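Local coordinates for amine oxidase domain-containing protein (Pyrococcus furiosus, PDB 3NRN), which is of unknown function but is probably an oxidoreductase of the amine oxidase family, and binds adenosine monophosphate in a Rossmann-type domain, at residues 65-70 with 395-400. Residues are numbered along the deposited sequence; the frame is centred on the assembly and turned at random.
Sequences LAHLLR and GVMKAL
Met397, deposited as selenomethionine, reaches from helix 388-402 into the corner between His67 and Leu68 on helix 64-72. Its CG lies anti to the carbonyl carbon (chi1 -61°) and the chain runs extended as far as the selenium, where a bend at chi3 turns the terminal methyl. That methyl makes both contacts: CE stands 3.7 Å from CD2 of His67 and 4.0 Å from CG of Leu68. It meets the imidazole at the edge, in the ring plane, and the two side chains cross at about a right angle. The ring also stacks with Tyr412 near the C-terminus. Leu68 instead runs alongside Met397 in the opposite direction, and its CD1 lies 4.2 Å from CG1 of Val396. The long, unbranched selenomethionine chain suits this place, since it can carry its methyl across to the other helix; the segment axes are 11.2 Å apart at closest approach, and the branched ends of Leu68 and Val396 help to close the gap. No hydrogen bond joins the segments; Leu65 N, however, bonds to Asp390 OD1 on helix 388-402. With axes inclined at 59°, this is apolar helix-helix packing of helix 64-72 against helix 388-402, which follows edge strand 374-376 of the Rossmann-type parallel sheet; helix 10-21 touches both helices through Leu14, Phe18 and Leu19.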
loop_
_atom_site.group_PDB
_atom_site.type_symbol
_atom_site.label_atom_id
_atom_site.label_comp_id
_atom_site.label_asym_id
_atom_site.label_seq_id
_atom_site.Cartn_x
_atom_site.Cartn_y
_atom_site.Cartn_z
ATOM N N LEU A 65 -8.343 2.562 -5.295
ATOM C CA LEU A 65 -7.731 3.866 -5.052
ATOM C C LEU A 65 -8.016 4.850 -6.180
ATOM O O LEU A 65 -8.426 5.984 -5.924
ATOM C CB LEU A 65 -6.213 3.744 -4.837
ATOM C CG LEU A 65 -5.478 5.069 -4.563
ATOM C CD1 LEU A 65 -6.134 5.811 -3.388
ATOM C CD2 LEU A 65 -4.009 4.786 -4.255
ATOM N N ALA A 66 -7.804 4.427 -7.423
ATOM C CA ALA A 66 -8.077 5.313 -8.558
ATOM C C ALA A 66 -9.552 5.691 -8.565
ATOM O O ALA A 66 -9.896 6.853 -8.772
ATOM C CB ALA A 66 -7.718 4.642 -9.865
ATOM N N HIS A 67 -10.423 4.713 -8.323
ATOM C CA HIS A 67 -11.856 4.989 -8.315
ATOM C C HIS A 67 -12.212 6.045 -7.277
ATOM O O HIS A 67 -12.969 6.967 -7.563
ATOM C CB HIS A 67 -12.671 3.727 -8.029
ATOM C CG HIS A 67 -14.151 3.966 -8.032
ATOM N ND1 HIS A 67 -14.821 4.439 -9.140
ATOM C CD2 HIS A 67 -15.078 3.852 -7.052
ATOM C CE1 HIS A 67 -16.097 4.610 -8.842
ATOM N NE2 HIS A 67 -16.279 4.262 -7.580
ATOM N N LEU A 68 -11.664 5.898 -6.076
ATOM C CA LEU A 68 -11.930 6.838 -5.002
ATOM C C LEU A 68 -11.445 8.227 -5.367
ATOM O O LEU A 68 -12.126 9.216 -5.109
ATOM C CB LEU A 68 -11.244 6.405 -3.707
ATOM C CG LEU A 68 -12.037 5.614 -2.674
ATOM C CD1 LEU A 68 -11.205 5.538 -1.383
ATOM C CD2 LEU A 68 -13.383 6.292 -2.409
ATOM N N LEU A 69 -10.255 8.303 -5.954
ATOM C CA LEU A 69 -9.712 9.594 -6.347
ATOM C C LEU A 69 -10.608 10.233 -7.410
ATOM O O LEU A 69 -10.860 11.439 -7.371
ATOM C CB LEU A 69 -8.287 9.427 -6.875
ATOM C CG LEU A 69 -7.320 8.885 -5.817
ATOM C CD1 LEU A 69 -5.994 8.527 -6.460
ATOM C CD2 LEU A 69 -7.134 9.929 -4.713
ATOM N N ARG A 70 -11.102 9.431 -8.351
ATOM C CA ARG A 70 -11.963 9.980 -9.383
ATOM C C ARG A 70 -13.254 10.557 -8.804
ATOM O O ARG A 70 -13.604 11.696 -9.095
ATOM C CB ARG A 70 -12.308 8.927 -10.445
ATOM C CG ARG A 70 -13.176 9.492 -11.584
ATOM C CD ARG A 70 -13.396 8.488 -12.712
ATOM N NE ARG A 70 -12.125 8.028 -13.271
ATOM C CZ ARG A 70 -12.014 7.183 -14.291
ATOM N NH1 ARG A 70 -13.098 6.696 -14.882
ATOM N NH2 ARG A 70 -10.812 6.818 -14.717
ATOM N N GLY A 395 -10.280 -0.391 2.240
ATOM C CA GLY A 395 -10.644 -0.315 3.644
ATOM C C GLY A 395 -11.452 0.933 3.937
ATOM O O GLY A 395 -12.376 0.914 4.750
ATOM N N VAL A 396 -11.101 2.028 3.275
ATOM C CA VAL A 396 -11.818 3.279 3.472
ATOM C C VAL A 396 -13.244 3.104 2.968
ATOM O O VAL A 396 -14.191 3.557 3.607
ATOM C CB VAL A 396 -11.117 4.445 2.729
ATOM C CG1 VAL A 396 -11.992 5.706 2.752
ATOM C CG2 VAL A 396 -9.785 4.730 3.398
HETATM N N MSE A 397 -13.397 2.419 1.837
HETATM C CA MSE A 397 -14.726 2.197 1.281
HETATM C C MSE A 397 -15.574 1.411 2.279
HETATM O O MSE A 397 -16.731 1.750 2.509
HETATM C CB MSE A 397 -14.661 1.415 -0.038
HETATM C CG MSE A 397 -13.882 2.066 -1.180
HETATM SE SE MSE A 397 -13.935 1.025 -2.699
HETATM C CE MSE A 397 -13.965 2.290 -3.921
ATOM N N LYS A 398 -14.990 0.371 2.872
ATOM C CA LYS A 398 -15.708 -0.467 3.833
ATOM C C LYS A 398 -16.086 0.312 5.085
ATOM O O LYS A 398 -17.183 0.151 5.616
ATOM C CB LYS A 398 -14.857 -1.684 4.223
ATOM C CG LYS A 398 -14.364 -2.502 3.047
ATOM C CD LYS A 398 -15.473 -3.308 2.401
ATOM C CE LYS A 398 -15.906 -4.473 3.285
ATOM N NZ LYS A 398 -16.937 -5.312 2.613
ATOM N N ALA A 399 -15.172 1.146 5.570
ATOM C CA ALA A 399 -15.456 1.941 6.757
ATOM C C ALA A 399 -16.637 2.852 6.445
ATOM O O ALA A 399 -17.584 2.943 7.226
ATOM C CB ALA A 399 -14.236 2.773 7.153
ATOM N N LEU A 400 -16.583 3.519 5.294
ATOM C CA LEU A 400 -17.659 4.417 4.890
ATOM C C LEU A 400 -19.004 3.683 4.797
ATOM O O LEU A 400 -20.039 4.225 5.189
ATOM C CB LEU A 400 -17.322 5.078 3.549
ATOM C CG LEU A 400 -16.056 5.941 3.513
ATOM C CD1 LEU A 400 -15.836 6.483 2.097
ATOM C CD2 LEU A 400 -16.190 7.094 4.511
#